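Local structure of Medium/long-chain acyl-CoA thioesterase YigI (Shewanella oneidensis, 3E8P) at residues L83-G88 / S140-E145; D47-A52 / D78-L83. The protein probably hydrolyses medium- and long-chain fatty acyl-CoA to the free fatty acid and CoA, as a hotdog-fold thioesterase of the YigI family. All coordinates share one frame; numbering follows the deposited sequence.

Contact 1 of 2, residues L83-G88 / S140-E145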
# COMPACT_ATOMS: atom_id res chain seq x y z
N LEU A 83 11.83 -10.88 -9.68
CA LEU A 83 12.31 -11.43 -10.94
C LEU A 83 11.77 -10.65 -12.14
O LEU A 83 12.46 -10.48 -13.15
CB LEU A 83 11.93 -12.92 -11.04
CG LEU A 83 12.69 -13.81 -10.05
CD1 LEU A 83 12.07 -15.21 -9.96
CD2 LEU A 83 14.14 -13.90 -10.51
N THR A 84 10.54 -10.15 -12.02
CA THR A 84 9.91 -9.37 -13.07
C THR A 84 10.68 -8.05 -13.20
O THR A 84 10.98 -7.59 -14.30
CB THR A 84 8.42 -9.02 -12.73
OG1 THR A 84 7.65 -10.23 -12.60
CG2 THR A 84 7.81 -8.10 -13.82
N ALA A 85 11.01 -7.47 -12.06
CA ALA A 85 11.74 -6.22 -12.03
C ALA A 85 13.12 -6.39 -12.66
O ALA A 85 13.53 -5.57 -13.47
CB ALA A 85 11.87 -5.73 -10.59
N PHE A 86 13.82 -7.46 -12.29
CA PHE A 86 15.16 -7.72 -12.82
C PHE A 86 15.15 -8.00 -14.33
O PHE A 86 16.05 -7.58 -15.04
CB PHE A 86 15.81 -8.90 -12.08
CG PHE A 86 17.29 -9.05 -12.35
CD1 PHE A 86 18.20 -8.09 -11.88
CD2 PHE A 86 17.78 -10.13 -13.08
CE1 PHE A 86 19.57 -8.21 -12.14
CE2 PHE A 86 19.15 -10.25 -13.34
CZ PHE A 86 20.04 -9.29 -12.88
N ALA A 87 14.14 -8.70 -14.81
CA ALA A 87 14.04 -8.99 -16.24
C ALA A 87 13.82 -7.69 -17.01
O ALA A 87 14.39 -7.49 -18.08
CB ALA A 87 12.90 -9.96 -16.50
N GLY A 88 13.00 -6.80 -16.45
CA GLY A 88 12.75 -5.52 -17.09
C GLY A 88 14.00 -4.66 -17.15
O GLY A 88 14.16 -3.82 -18.04
N SER A 140 12.02 0.18 -9.80
CA SER A 140 10.95 -0.31 -10.67
C SER A 140 9.73 -0.72 -9.86
O SER A 140 9.86 -1.25 -8.75
CB SER A 140 11.42 -1.52 -11.49
OG SER A 140 12.42 -1.15 -12.41
N VAL A 141 8.54 -0.46 -10.40
CA VAL A 141 7.30 -0.85 -9.75
C VAL A 141 6.66 -1.94 -10.60
O VAL A 141 6.65 -1.85 -11.83
CB VAL A 141 6.33 0.34 -9.61
CG1 VAL A 141 5.09 -0.09 -8.80
CG2 VAL A 141 7.02 1.50 -8.89
N CYS A 142 6.16 -2.98 -9.95
CA CYS A 142 5.54 -4.11 -10.65
C CYS A 142 4.19 -4.54 -10.10
O CYS A 142 3.86 -4.26 -8.94
CB CYS A 142 6.46 -5.32 -10.60
SG CYS A 142 8.13 -5.04 -11.19
N ARG A 143 3.43 -5.23 -10.94
CA ARG A 143 2.14 -5.78 -10.54
C ARG A 143 2.29 -7.30 -10.59
O ARG A 143 2.87 -7.84 -11.53
CB ARG A 143 1.03 -5.33 -11.49
CG ARG A 143 0.36 -4.04 -11.05
CD ARG A 143 -0.90 -3.74 -11.84
NE ARG A 143 -1.67 -2.67 -11.21
CZ ARG A 143 -2.80 -2.16 -11.69
NH1 ARG A 143 -3.31 -2.62 -12.83
NH2 ARG A 143 -3.43 -1.20 -11.03
N MSE A 144 1.79 -7.99 -9.57
CA MSE A 144 1.90 -9.44 -9.54
C MSE A 144 0.52 -10.05 -9.42
O MSE A 144 -0.43 -9.39 -9.00
CB MSE A 144 2.75 -9.91 -8.36
CG MSE A 144 4.17 -9.37 -8.36
SE MSE A 144 4.25 -7.48 -7.79
CE MSE A 144 4.59 -7.75 -5.93
N GLU A 145 0.42 -11.32 -9.77
CA GLU A 145 -0.85 -12.01 -9.72
C GLU A 145 -0.64 -13.49 -9.43
O GLU A 145 0.27 -14.12 -9.97
CB GLU A 145 -1.56 -11.81 -11.06
CG GLU A 145 -2.63 -12.80 -11.41
CD GLU A 145 -2.09 -14.16 -11.80
OE1 GLU A 145 -1.10 -14.24 -12.56
OE2 GLU A 145 -2.68 -15.16 -11.34
O HOH W 1 12.60 -3.24 -14.31
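C142 carries the apolar part of this contact: its SG sits against the methyl of A85, 3.9 Å from A85 CB, and at the same time meets the methyl of T84, with T84 CG2 4.0 Å away. Two neighbouring residues of the helix therefore pack on one sulfur. CB of C142 already points to the helix, and with SG anti to the carbonyl carbon (chi1 -54°) the sulfur comes to rest against T84 and A85. T84 divides its two branches between different tasks. CG2, trans to the backbone N, faces the sulfur, while OG1 turns back to the helix and bonds to the carbonyl O of V80 one turn earlier, so the buried hydroxyl is satisfied within the helix. A85 has a second, looser neighbour in S140, with 4.3 Å between their CB atoms.

No direct hydrogen bond crosses between 83-88 and 140-145. The polar link is a water that donates to A85 O at 2.6 Å and is hydrogen-bonded to S140 OG at 2.8 Å. S140 OG is also bonded to G136 N, so the hydroxyl ties the water to the turn that precedes its strand.

The short axes come within 8.5 Å and run at 129°. Strand 139-148 lies in the sheet between 125-134 and 153-162, and both neighbours take part: T84 also packs on V132 and A85 on Y161. On other sides of the helix, L83 and F86 meet V23 of helix 14-29, and A87 packs on Y44 of strand 40-44, at the outer edge of the same sheet within this chain.

Contact 2 of 2, residues D47-A52 / D78-L83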
# COMPACT_ATOMS: atom_id res chain seq x y z
N ASP A 47 10.64 -11.76 -21.32
CA ASP A 47 9.24 -11.36 -21.28
C ASP A 47 8.83 -11.14 -19.83
O ASP A 47 8.22 -10.13 -19.49
CB ASP A 47 8.35 -12.45 -21.89
CG ASP A 47 8.60 -12.66 -23.37
OD1 ASP A 47 8.09 -13.66 -23.91
OD2 ASP A 47 9.28 -11.81 -23.98
N GLY A 48 9.17 -12.11 -18.99
CA GLY A 48 8.83 -12.03 -17.58
C GLY A 48 9.15 -13.32 -16.85
O GLY A 48 10.12 -14.00 -17.18
N VAL A 49 8.33 -13.67 -15.87
CA VAL A 49 8.58 -14.87 -15.10
C VAL A 49 7.30 -15.61 -14.74
O VAL A 49 6.24 -15.01 -14.62
CB VAL A 49 9.30 -14.54 -13.78
CG1 VAL A 49 8.41 -13.65 -12.92
CG2 VAL A 49 9.64 -15.83 -13.03
N GLU A 50 7.42 -16.92 -14.59
CA GLU A 50 6.30 -17.73 -14.18
C GLU A 50 6.81 -18.52 -13.00
O GLU A 50 7.81 -19.24 -13.10
CB GLU A 50 5.86 -18.67 -15.31
CG GLU A 50 4.86 -19.73 -14.87
CD GLU A 50 4.05 -20.29 -16.04
OE1 GLU A 50 3.35 -21.31 -15.85
OE2 GLU A 50 4.11 -19.69 -17.13
N VAL A 51 6.13 -18.35 -11.87
CA VAL A 51 6.49 -19.04 -10.65
C VAL A 51 5.35 -19.97 -10.28
O VAL A 51 4.18 -19.60 -10.39
CB VAL A 51 6.74 -18.04 -9.49
CG1 VAL A 51 6.97 -18.77 -8.19
CG2 VAL A 51 7.95 -17.17 -9.81
N ALA A 52 5.70 -21.17 -9.85
CA ALA A 52 4.70 -22.16 -9.47
C ALA A 52 5.11 -22.81 -8.16
O ALA A 52 6.29 -22.90 -7.83
CB ALA A 52 4.54 -23.21 -10.55
N ASP A 78 5.98 -11.62 -4.01
CA ASP A 78 7.20 -10.81 -3.87
C ASP A 78 8.32 -11.32 -4.78
O ASP A 78 9.01 -10.53 -5.43
CB ASP A 78 7.70 -10.82 -2.42
CG ASP A 78 8.84 -9.83 -2.19
OD1 ASP A 78 9.63 -10.01 -1.24
OD2 ASP A 78 8.95 -8.84 -2.96
N VAL A 79 8.48 -12.63 -4.82
CA VAL A 79 9.50 -13.26 -5.66
C VAL A 79 9.19 -13.03 -7.15
O VAL A 79 10.10 -12.75 -7.94
CB VAL A 79 9.57 -14.78 -5.39
CG1 VAL A 79 10.57 -15.43 -6.34
CG2 VAL A 79 9.96 -15.02 -3.93
N VAL A 80 7.92 -13.15 -7.53
CA VAL A 80 7.53 -12.90 -8.91
C VAL A 80 7.89 -11.45 -9.23
O VAL A 80 8.45 -11.16 -10.29
CB VAL A 80 6.00 -13.07 -9.12
CG1 VAL A 80 5.59 -12.38 -10.42
CG2 VAL A 80 5.63 -14.54 -9.17
N GLY A 81 7.57 -10.55 -8.31
CA GLY A 81 7.85 -9.14 -8.52
C GLY A 81 9.33 -8.82 -8.68
O GLY A 81 9.70 -8.00 -9.52
N GLY A 82 10.17 -9.45 -7.87
CA GLY A 82 11.60 -9.21 -7.95
C GLY A 82 12.18 -9.67 -9.27
O GLY A 82 12.93 -8.94 -9.90
N LEU A 83 11.83 -10.88 -9.68
CA LEU A 83 12.31 -11.43 -10.94
C LEU A 83 11.77 -10.65 -12.14
O LEU A 83 12.46 -10.48 -13.15
CB LEU A 83 11.93 -12.92 -11.04
CG LEU A 83 12.69 -13.81 -10.05
CD1 LEU A 83 12.07 -15.21 -9.96
CD2 LEU A 83 14.14 -13.90 -10.51
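V49 lays both methyls against the helix, CG1 mainly on V80 and CG2 on L83. CG1 occupies the slot between the backbone N and the carbonyl carbon (chi1 63°), and from there it reaches V80: 3.6 Å to V80 O and 4.0 Å to V80 CG1. CG2 points instead to the leucine one turn further on, with V49 CG2 4.0 Å from L83 CD1. The two side chains meet at about a right angle, and V49 CB also lies 4.1 Å from L83 CB, so the leucine touches the valine with its root as well as with one branch.

V80 works in the same divided way from the helix side. With CG1 trans to its N (chi1 162°), that methyl goes to V49, and CG2 is left for V51. The V51 CG2 to V80 CG2 approach, at 3.6 Å, is the shortest between apolar side chains here, and V80 CG2 is also 3.7 Å from V51 CB. Thus V80 slants across both valines, with a separate methyl for each.

All four residues are buried, and no hydrogen bond joins 47-52 to 78-83. Between V49 and V51, E50 projects from the other face of the strand and forms a salt bridge with R43. The axes of 49-52 and 78-83 lie at 159°, nearly antiparallel, and approach to 8.5 Å. A long central helix packed by aliphatic side chains against a curved antiparallel sheet is the hallmark of the hotdog fold, where helix 70-90 is the sausage and the sheet the bun.

In the fold
Both contacts load the same helix, 70-90, onto one antiparallel sheet, and their centres are about 7 Å apart. Contact 2 uses strand 49-54 and contact 1 uses strand 139-148, with strand 125-134 between them in the sheet. The helix turn around V80 to T84 joins the two: T84 OG1 packs 3.5 Å from V49 CG1, and C142 SG is 3.7 Å from G81 O. From strand 139-148 the selenomethionine M144 also packs on the helix, its CG 3.9 Å from V80 CG1. L83 belongs to both helix segments but touches only 47-52 of the two strand segments. All touching residues of both contacts are buried, part of the packing between the central helix and the sheet.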